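Local coordinates for protein o-succinylbenzoate synthase (Synechococcus elongatus, PDB 2OZT) that catalyses the metal-dependent dehydration of 2-succinyl-6-hydroxy-2,4-cyclohexadiene-1-carboxylate to 2-succinylbenzoate, a step on the route to phylloquinone, at residues 136-141 / 167-172; 193-198 / 214-219; 219-224 / 241-246. One frame throughout, in Å; residues are numbered along the deposited sequence.

Interaction 1. Residues 136-141 / 167-172; sequences KWKVGV and DANGSW. With NA (sodium ion), chain D.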
loop_
_atom_site.group_PDB
_atom_site.type_symbol
_atom_site.label_atom_id
_atom_site.label_comp_id
_atom_site.label_asym_id
_atom_site.label_seq_id
_atom_site.Cartn_x
_atom_site.Cartn_y
_atom_site.Cartn_z
ATOM N N LYS A 136 0.076 12.394 -6.175
ATOM C CA LYS A 136 0.674 12.474 -4.817
ATOM C C LYS A 136 2.044 13.073 -4.954
ATOM O O LYS A 136 2.870 12.561 -5.712
ATOM C CB LYS A 136 0.781 11.081 -4.177
ATOM C CG LYS A 136 1.343 11.176 -2.711
ATOM C CD LYS A 136 1.314 9.815 -1.978
ATOM C CE LYS A 136 2.405 8.894 -2.460
ATOM N NZ LYS A 136 2.740 7.749 -1.537
ATOM N N TRP A 137 2.269 14.196 -4.263
ATOM C CA TRP A 137 3.545 14.910 -4.347
ATOM C C TRP A 137 4.270 14.801 -3.011
ATOM O O TRP A 137 3.655 14.958 -1.948
ATOM C CB TRP A 137 3.260 16.390 -4.652
ATOM C CG TRP A 137 4.498 17.283 -4.747
ATOM C CD1 TRP A 137 5.682 16.979 -5.358
ATOM C CD2 TRP A 137 4.629 18.602 -4.223
ATOM N NE1 TRP A 137 6.562 18.043 -5.226
ATOM C CE2 TRP A 137 5.940 19.039 -4.526
ATOM C CE3 TRP A 137 3.771 19.460 -3.512
ATOM C CZ2 TRP A 137 6.420 20.318 -4.162
ATOM C CZ3 TRP A 137 4.264 20.733 -3.130
ATOM C CH2 TRP A 137 5.580 21.140 -3.463
ATOM N N LYS A 138 5.563 14.519 -3.075
ATOM C CA LYS A 138 6.408 14.395 -1.890
ATOM C C LYS A 138 6.763 15.759 -1.358
ATOM O O LYS A 138 7.256 16.616 -2.109
ATOM C CB LYS A 138 7.682 13.627 -2.278
ATOM C CG LYS A 138 8.528 13.173 -1.115
ATOM C CD LYS A 138 9.745 12.401 -1.612
ATOM C CE LYS A 138 10.437 11.693 -0.466
ATOM N NZ LYS A 138 11.580 10.893 -1.032
ATOM N N VAL A 139 6.469 15.948 -0.065
ATOM C CA VAL A 139 6.826 17.180 0.655
ATOM C C VAL A 139 7.671 16.845 1.885
ATOM O O VAL A 139 7.928 15.678 2.222
ATOM C CB VAL A 139 5.596 18.026 1.024
ATOM C CG1 VAL A 139 4.861 18.482 -0.216
ATOM C CG2 VAL A 139 4.622 17.192 1.882
ATOM N N GLY A 140 8.149 17.903 2.542
ATOM C CA GLY A 140 9.104 17.712 3.646
ATOM C C GLY A 140 10.533 17.490 3.200
ATOM O O GLY A 140 11.361 17.024 4.010
ATOM N N VAL A 141 10.826 17.823 1.939
ATOM C CA VAL A 141 12.182 17.662 1.377
ATOM C C VAL A 141 12.910 18.995 1.327
ATOM O O VAL A 141 14.087 19.057 1.700
ATOM C CB VAL A 141 12.101 17.041 -0.040
ATOM C CG1 VAL A 141 13.481 17.026 -0.733
ATOM C CG2 VAL A 141 11.514 15.625 0.022
ATOM N N ASP A 167 2.446 14.097 0.496
ATOM C CA ASP A 167 3.001 13.053 1.332
ATOM C C ASP A 167 4.252 13.537 2.043
ATOM O O ASP A 167 5.295 13.694 1.407
ATOM C CB ASP A 167 3.311 11.831 0.462
ATOM C CG ASP A 167 3.595 10.588 1.277
ATOM O OD1 ASP A 167 3.625 10.628 2.546
ATOM O OD2 ASP A 167 3.792 9.489 0.682
ATOM N N ALA A 168 4.137 13.710 3.359
ATOM C CA ALA A 168 5.287 14.113 4.136
ATOM C C ALA A 168 6.159 12.965 4.627
ATOM O O ALA A 168 7.295 13.202 5.112
ATOM C CB ALA A 168 4.837 14.963 5.308
ATOM N N ASN A 169 5.660 11.721 4.565
ATOM C CA ASN A 169 6.432 10.562 5.019
ATOM C C ASN A 169 6.998 10.726 6.416
ATOM O O ASN A 169 8.092 10.244 6.724
ATOM C CB ASN A 169 7.539 10.197 4.023
ATOM C CG ASN A 169 6.983 9.840 2.680
ATOM O OD1 ASN A 169 7.076 10.619 1.734
ATOM N ND2 ASN A 169 6.370 8.663 2.594
ATOM N N GLY A 170 6.225 11.384 7.277
ATOM C CA GLY A 170 6.619 11.510 8.673
ATOM C C GLY A 170 7.787 12.466 8.878
ATOM O O GLY A 170 8.449 12.399 9.925
ATOM N N SER A 171 8.067 13.344 7.913
ATOM C CA SER A 171 9.300 14.127 7.974
ATOM C C SER A 171 9.177 15.490 8.653
ATOM O O SER A 171 10.211 16.181 8.833
ATOM C CB SER A 171 9.854 14.314 6.560
ATOM O OG SER A 171 9.020 15.158 5.829
ATOM N N TRP A 172 7.975 15.925 9.005
ATOM C CA TRP A 172 7.846 17.245 9.650
ATOM C C TRP A 172 7.959 17.080 11.148
ATOM O O TRP A 172 7.500 16.089 11.715
ATOM C CB TRP A 172 6.482 17.869 9.354
ATOM C CG TRP A 172 6.279 18.263 7.942
ATOM C CD1 TRP A 172 7.234 18.616 6.999
ATOM C CD2 TRP A 172 5.005 18.455 7.312
ATOM N NE1 TRP A 172 6.612 18.956 5.817
ATOM C CE2 TRP A 172 5.248 18.879 5.983
ATOM C CE3 TRP A 172 3.682 18.292 7.740
ATOM C CZ2 TRP A 172 4.206 19.090 5.074
ATOM C CZ3 TRP A 172 2.661 18.563 6.864
ATOM C CH2 TRP A 172 2.931 18.965 5.531
HETATM NA NA NA D . 3.418 8.455 3.823
HETATM O O HOH W 1 8.620 13.060 2.076
HETATM O O HOH W 2 11.091 17.899 6.721
#

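Interaction 2. Residues 193-198 / 214-219; sequences EYVEQP and VTTAIA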
loop_
_atom_site.group_PDB
_atom_site.type_symbol
_atom_site.label_atom_id
_atom_site.label_comp_id
_atom_site.label_asym_id
_atom_site.label_seq_id
_atom_site.Cartn_x
_atom_site.Cartn_y
_atom_site.Cartn_z
ATOM N N GLU A 193 -6.555 16.756 -1.329
ATOM C CA GLU A 193 -7.352 15.673 -0.792
ATOM C C GLU A 193 -6.991 15.354 0.657
ATOM O O GLU A 193 -7.863 15.187 1.517
ATOM C CB GLU A 193 -7.150 14.447 -1.669
ATOM C CG GLU A 193 -8.104 13.306 -1.354
ATOM C CD GLU A 193 -7.931 12.113 -2.272
ATOM O OE1 GLU A 193 -6.947 12.053 -3.030
ATOM O OE2 GLU A 193 -8.822 11.239 -2.245
ATOM N N TYR A 194 -5.702 15.233 0.923
ATOM C CA TYR A 194 -5.209 15.057 2.279
ATOM C C TYR A 194 -3.726 15.281 2.340
ATOM O O TYR A 194 -3.038 15.328 1.289
ATOM C CB TYR A 194 -5.540 13.653 2.832
ATOM C CG TYR A 194 -5.172 12.410 2.001
ATOM C CD1 TYR A 194 -6.190 11.640 1.438
ATOM C CD2 TYR A 194 -3.856 11.995 1.818
ATOM C CE1 TYR A 194 -5.910 10.440 0.734
ATOM C CE2 TYR A 194 -3.564 10.791 1.090
ATOM C CZ TYR A 194 -4.598 10.059 0.568
ATOM O OH TYR A 194 -4.261 8.906 -0.103
ATOM N N VAL A 195 -3.236 15.468 3.577
ATOM C CA VAL A 195 -1.820 15.412 3.892
ATOM C C VAL A 195 -1.554 14.018 4.484
ATOM O O VAL A 195 -2.199 13.615 5.446
ATOM C CB VAL A 195 -1.386 16.548 4.878
ATOM C CG1 VAL A 195 0.065 16.366 5.239
ATOM C CG2 VAL A 195 -1.646 17.945 4.288
ATOM N N GLU A 196 -0.600 13.326 3.900
ATOM C CA GLU A 196 -0.289 11.960 4.303
ATOM C C GLU A 196 0.874 11.919 5.283
ATOM O O GLU A 196 1.931 12.514 5.006
ATOM C CB GLU A 196 0.044 11.117 3.072
ATOM C CG GLU A 196 0.205 9.634 3.342
ATOM C CD GLU A 196 0.332 8.874 2.037
ATOM O OE1 GLU A 196 0.210 9.505 0.982
ATOM O OE2 GLU A 196 0.508 7.641 2.073
ATOM N N GLN A 197 0.638 11.330 6.466
ATOM C CA GLN A 197 1.695 11.115 7.473
ATOM C C GLN A 197 2.516 12.391 7.784
ATOM O O GLN A 197 3.717 12.425 7.555
ATOM C CB GLN A 197 2.575 9.901 7.111
ATOM C CG GLN A 197 3.302 9.323 8.332
ATOM C CD GLN A 197 2.411 8.494 9.211
ATOM O OE1 GLN A 197 1.613 7.667 8.717
ATOM N NE2 GLN A 197 2.504 8.680 10.528
ATOM N N PRO A 198 1.842 13.414 8.317
ATOM C CA PRO A 198 2.635 14.625 8.568
ATOM C C PRO A 198 3.700 14.425 9.631
ATOM O O PRO A 198 4.776 15.057 9.543
ATOM C CB PRO A 198 1.588 15.645 9.007
ATOM C CG PRO A 198 0.435 14.853 9.522
ATOM C CD PRO A 198 0.417 13.620 8.596
ATOM N N VAL A 214 -7.499 20.415 12.629
ATOM C CA VAL A 214 -7.205 21.172 11.403
ATOM C C VAL A 214 -8.231 20.943 10.306
ATOM O O VAL A 214 -8.919 19.920 10.317
ATOM C CB VAL A 214 -5.785 20.885 10.859
ATOM C CG1 VAL A 214 -4.742 21.093 11.950
ATOM C CG2 VAL A 214 -5.678 19.412 10.356
ATOM N N THR A 215 -8.276 21.841 9.322
ATOM C CA THR A 215 -9.309 21.834 8.305
ATOM C C THR A 215 -9.011 20.950 7.089
ATOM O O THR A 215 -9.903 20.686 6.295
ATOM C CB THR A 215 -9.653 23.271 7.846
ATOM O OG1 THR A 215 -8.457 23.952 7.434
ATOM C CG2 THR A 215 -10.246 24.028 9.034
ATOM N N THR A 216 -7.771 20.501 6.961
ATOM C CA THR A 216 -7.366 19.627 5.849
ATOM C C THR A 216 -7.298 18.194 6.367
ATOM O O THR A 216 -6.764 17.970 7.441
ATOM C CB THR A 216 -5.955 20.021 5.349
ATOM O OG1 THR A 216 -5.967 21.406 4.940
ATOM C CG2 THR A 216 -5.513 19.168 4.166
ATOM N N ALA A 217 -7.828 17.249 5.584
ATOM C CA ALA A 217 -7.797 15.849 5.976
ATOM C C ALA A 217 -6.380 15.299 6.083
ATOM O O ALA A 217 -5.485 15.709 5.363
ATOM C CB ALA A 217 -8.617 14.962 5.008
ATOM N N ILE A 218 -6.207 14.340 6.964
ATOM C CA ILE A 218 -4.908 13.696 7.158
ATOM C C ILE A 218 -5.069 12.199 6.893
ATOM O O ILE A 218 -6.106 11.608 7.234
ATOM C CB ILE A 218 -4.371 13.947 8.594
ATOM C CG1 ILE A 218 -4.274 15.457 8.828
ATOM C CG2 ILE A 218 -3.017 13.287 8.804
ATOM C CD1 ILE A 218 -3.719 15.808 10.218
ATOM N N ALA A 219 -4.059 11.610 6.265
ATOM C CA ALA A 219 -4.034 10.163 6.037
ATOM C C ALA A 219 -2.893 9.525 6.796
ATOM O O ALA A 219 -1.775 10.025 6.815
ATOM C CB ALA A 219 -3.840 9.901 4.560
HETATM O O HOH W 3 -8.903 17.947 2.947
#

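Interaction 3. Residues 219-224 / 241-246; sequences ALDESV and FFVIKT. With NA (sodium ion), chain D.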
loop_
_atom_site.group_PDB
_atom_site.type_symbol
_atom_site.label_atom_id
_atom_site.label_comp_id
_atom_site.label_asym_id
_atom_site.label_seq_id
_atom_site.Cartn_x
_atom_site.Cartn_y
_atom_site.Cartn_z
ATOM N N ALA A 219 -4.059 11.610 6.265
ATOM C CA ALA A 219 -4.034 10.163 6.037
ATOM C C ALA A 219 -2.893 9.525 6.796
ATOM O O ALA A 219 -1.775 10.025 6.815
ATOM C CB ALA A 219 -3.840 9.901 4.560
ATOM N N LEU A 220 -3.131 8.348 7.363
ATOM C CA LEU A 220 -2.057 7.558 7.966
ATOM C C LEU A 220 -1.519 6.547 6.980
ATOM O O LEU A 220 -2.287 5.967 6.203
ATOM C CB LEU A 220 -2.607 6.764 9.166
ATOM C CG LEU A 220 -3.136 7.672 10.279
ATOM C CD1 LEU A 220 -3.811 6.784 11.289
ATOM C CD2 LEU A 220 -2.051 8.525 10.949
ATOM N N ASP A 221 -0.201 6.363 7.009
ATOM C CA ASP A 221 0.450 5.439 6.056
ATOM C C ASP A 221 1.458 4.630 6.852
ATOM O O ASP A 221 1.181 3.481 7.193
ATOM C CB ASP A 221 1.071 6.244 4.903
ATOM C CG ASP A 221 1.762 5.386 3.867
ATOM O OD1 ASP A 221 1.454 4.171 3.727
ATOM O OD2 ASP A 221 2.644 5.916 3.144
ATOM N N GLU A 222 2.617 5.200 7.161
ATOM C CA GLU A 222 3.593 4.508 7.994
ATOM C C GLU A 222 2.985 4.066 9.310
ATOM O O GLU A 222 3.392 3.026 9.871
ATOM C CB GLU A 222 4.800 5.430 8.241
ATOM C CG GLU A 222 5.739 5.629 7.018
ATOM C CD GLU A 222 5.369 6.743 6.040
ATOM O OE1 GLU A 222 4.234 7.257 6.081
ATOM O OE2 GLU A 222 6.232 7.088 5.158
ATOM N N SER A 223 1.977 4.796 9.793
ATOM C CA SER A 223 1.329 4.432 11.043
ATOM C C SER A 223 0.437 3.200 10.969
ATOM O O SER A 223 0.090 2.636 12.035
ATOM C CB SER A 223 0.473 5.594 11.573
ATOM O OG SER A 223 1.275 6.644 12.134
ATOM N N VAL A 224 0.009 2.846 9.749
ATOM C CA VAL A 224 -0.937 1.737 9.587
ATOM C C VAL A 224 -0.436 0.683 8.601
ATOM O O VAL A 224 -0.656 0.772 7.409
ATOM C CB VAL A 224 -2.393 2.192 9.282
ATOM C CG1 VAL A 224 -3.017 2.877 10.531
ATOM C CG2 VAL A 224 -2.482 3.142 8.082
ATOM N N PHE A 241 -8.025 9.533 6.844
ATOM C CA PHE A 241 -7.886 8.409 5.925
ATOM C C PHE A 241 -6.856 7.388 6.389
ATOM O O PHE A 241 -5.981 7.650 7.204
ATOM C CB PHE A 241 -7.464 8.904 4.541
ATOM C CG PHE A 241 -8.528 9.698 3.846
ATOM C CD1 PHE A 241 -9.364 9.130 2.904
ATOM C CD2 PHE A 241 -8.682 11.053 4.151
ATOM C CE1 PHE A 241 -10.356 9.896 2.297
ATOM C CE2 PHE A 241 -9.635 11.828 3.515
ATOM C CZ PHE A 241 -10.496 11.248 2.594
ATOM N N PHE A 242 -7.008 6.167 5.868
ATOM C CA PHE A 242 -6.062 5.096 6.177
ATOM C C PHE A 242 -5.541 4.580 4.839
ATOM O O PHE A 242 -6.351 4.259 3.960
ATOM C CB PHE A 242 -6.829 3.912 6.776
ATOM C CG PHE A 242 -7.466 4.154 8.138
ATOM C CD1 PHE A 242 -6.847 3.708 9.288
ATOM C CD2 PHE A 242 -8.736 4.730 8.243
ATOM C CE1 PHE A 242 -7.473 3.880 10.545
ATOM C CE2 PHE A 242 -9.345 4.887 9.499
ATOM C CZ PHE A 242 -8.703 4.460 10.622
ATOM N N VAL A 243 -4.228 4.553 4.667
ATOM C CA VAL A 243 -3.649 4.001 3.429
ATOM C C VAL A 243 -3.319 2.526 3.729
ATOM O O VAL A 243 -2.462 2.232 4.565
ATOM C CB VAL A 243 -2.390 4.781 3.017
ATOM C CG1 VAL A 243 -1.790 4.204 1.732
ATOM C CG2 VAL A 243 -2.733 6.283 2.838
ATOM N N ILE A 244 -4.053 1.610 3.101
ATOM C CA ILE A 244 -3.939 0.184 3.406
ATOM C C ILE A 244 -3.024 -0.496 2.407
ATOM O O ILE A 244 -3.278 -0.432 1.180
ATOM C CB ILE A 244 -5.332 -0.464 3.262
ATOM C CG1 ILE A 244 -6.367 0.164 4.209
ATOM C CG2 ILE A 244 -5.258 -2.002 3.492
ATOM C CD1 ILE A 244 -5.992 0.095 5.707
ATOM N N LYS A 245 -1.964 -1.124 2.921
ATOM C CA LYS A 245 -1.098 -1.959 2.073
ATOM C C LYS A 245 -1.516 -3.396 2.268
ATOM O O LYS A 245 -1.099 -4.069 3.204
ATOM C CB LYS A 245 0.384 -1.828 2.457
ATOM C CG LYS A 245 1.024 -0.481 2.041
ATOM C CD LYS A 245 0.533 0.786 2.811
ATOM C CE LYS A 245 0.778 0.725 4.318
ATOM N NZ LYS A 245 0.239 2.047 4.937
ATOM N N THR A 246 -2.409 -3.834 1.381
ATOM C CA THR A 246 -3.058 -5.129 1.578
ATOM C C THR A 246 -2.042 -6.276 1.714
ATOM O O THR A 246 -2.269 -7.205 2.504
ATOM C CB THR A 246 -4.033 -5.352 0.464
ATOM O OG1 THR A 246 -5.011 -4.307 0.461
ATOM C CG2 THR A 246 -4.805 -6.678 0.589
HETATM NA NA NA D . 3.418 8.455 3.823
HETATM O O HOH W 4 -1.785 -1.297 5.722
#

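Interaction 1. Residues 136-141 / 167-172
Lys-136 lays its chain obliquely across Asp-167, CD against CB, and closes a salt bridge, NZ to Asp-167 OD2 at 3.0 Å. With CG anti to the backbone N (chi1 -177°) the chain runs beside Asp-167 CB, and a bend at chi3 turns NZ to the anti side of OD2, 26° out of the carboxylate plane. The other oxygen, Asp-167 OD1, binds the sodium ion at 2.5 Å. It also accepts from Asn-169 N, above the carboxylate plane, closing an Asx turn. Asn-169 ND2 gives Asp-167 OD2 a weak bond; the stronger partner of ND2 is Glu-222 OE2. The backbones pair by Asp-167 N to Trp-137 O and Val-139 N to Asp-167 O, both 2.9 Å and nearly straight, where neighbouring parallel strands 134-138 and 163-167 of the enolase-type barrel end; Lys-138, the predicted proton donor, lies between these bonds. Ser-171 OG and N both donate to Ala-168 O, the hydroxyl at 2.7 Å in the carbonyl plane. Water 1 joins Val-139 O to Asn-169 OD1, and water 2 joins Gly-140 O to Ser-171 O. Both carboxylate oxygens of this magnesium ligand are thus engaged, and Lys-136 probably offsets some negative charge at the metal site.

Interaction 2. Residues 193-198 / 214-219
Strand 192-196 pairs in parallel with the chain entering strand 218-220, through Val-195 N to Ala-217 O, Ala-219 N to Val-195 O and Gln-197 N to Ala-219 O, the last 2.8 Å long and nearly along the C=O axis. Above this ladder Ala-219 puts its methyl over one face of the Tyr-194 ring, a CH-pi contact with CB 3.7 Å from the centroid and shifted toward the CD2-CE2 side. Tyr-194 CG sits between its own backbone N and carbonyl carbon (chi1 51°), which lays the ring over Ala-219, while its CB rests 4.0 Å from Ala-217 CB. Cutting Tyr-194 back to an alanine is likely to leave the Ala-219 methyl without its ring face and open a gap beside Phe-241, whose ring also meets the tyrosine. Val-195 and Ile-218 point to the other face, toward helix 174-187. There Ile-218 CG2 presses on Pro-198 CD at 3.5 Å, a tight carbon pair, and Val-195 CG2 touches Thr-216 CG2. At the edge of the pairing, water 3 links Ala-217 N to Glu-193 O. Two parallel strands joined through helix 204-213 form a beta-alpha-beta unit of the enolase-superfamily barrel, with Glu-196, a magnesium ligand, at the C-terminal end of its strand.

Interaction 3. Residues 219-224 / 241-246
Lys-245 crosses Asp-221 at about a right angle and buries NZ among four oxygens, which must share its protons. NZ makes a salt bridge of 2.7 Å to Asp-221 OD1, on the anti lone pair, and lies within bonding distance of three carbonyls, each met from above its plane: Asp-221 O at 2.8 Å, Val-224 O at 2.9 Å and Val-243 O of its own segment. Bends at chi2 (69°) and chi3 (60°) fold the chain back to bring NZ there. Asp-221 O is gripped from opposite faces, by Lys-245 NZ and by Val-224 N, which closes a type I turn. These residues sit at the C-terminal ends of neighbouring parallel strands in the enolase-type barrel, where Asp-221 is a magnesium ligand and Lys-245 the predicted proton acceptor. The strands themselves pair by Leu-220 N to Phe-241 O and Val-243 N to Leu-220 O, with Ala-219 CB 3.8 Å from Phe-241 CB. The CG1 branch of Val-224 is looser, 4.1 Å from Phe-242 CD1 at the ring edge, while CG2 lies closer, on Val-243 O. Water 4 bridges Val-224 O and Lys-245 N. Well away from it, Asp-221 OD2 and Glu-222 OE1 each hold the sodium ion at 2.7 Å.

How the interactions relate
From the N terminus, the three contacts close in series, none nested in or crossing another. Interaction 1 closes a loop around helix 144-157, interaction 2 one around helix 204-213 and interaction 3 one around helix 227-235; each brings neighbouring parallel strands of the barrel together. Helix 174-187 fills the gap between interactions 1 and 2, yet the loop after strand 163-167 is probably hydrogen-bonded, through Ala-168 N and Gly-170 N, to Glu-196 O at the end of neighbouring strand 192-196 and to Gln-197 O just after it. Interactions 2 and 3 share Ala-219, and Gln-197 OE1 reaches Asp-221 N. Interactions 1 and 3, about 14 Å apart between centres, meet at the sodium ion and through Asn-169 with Glu-222.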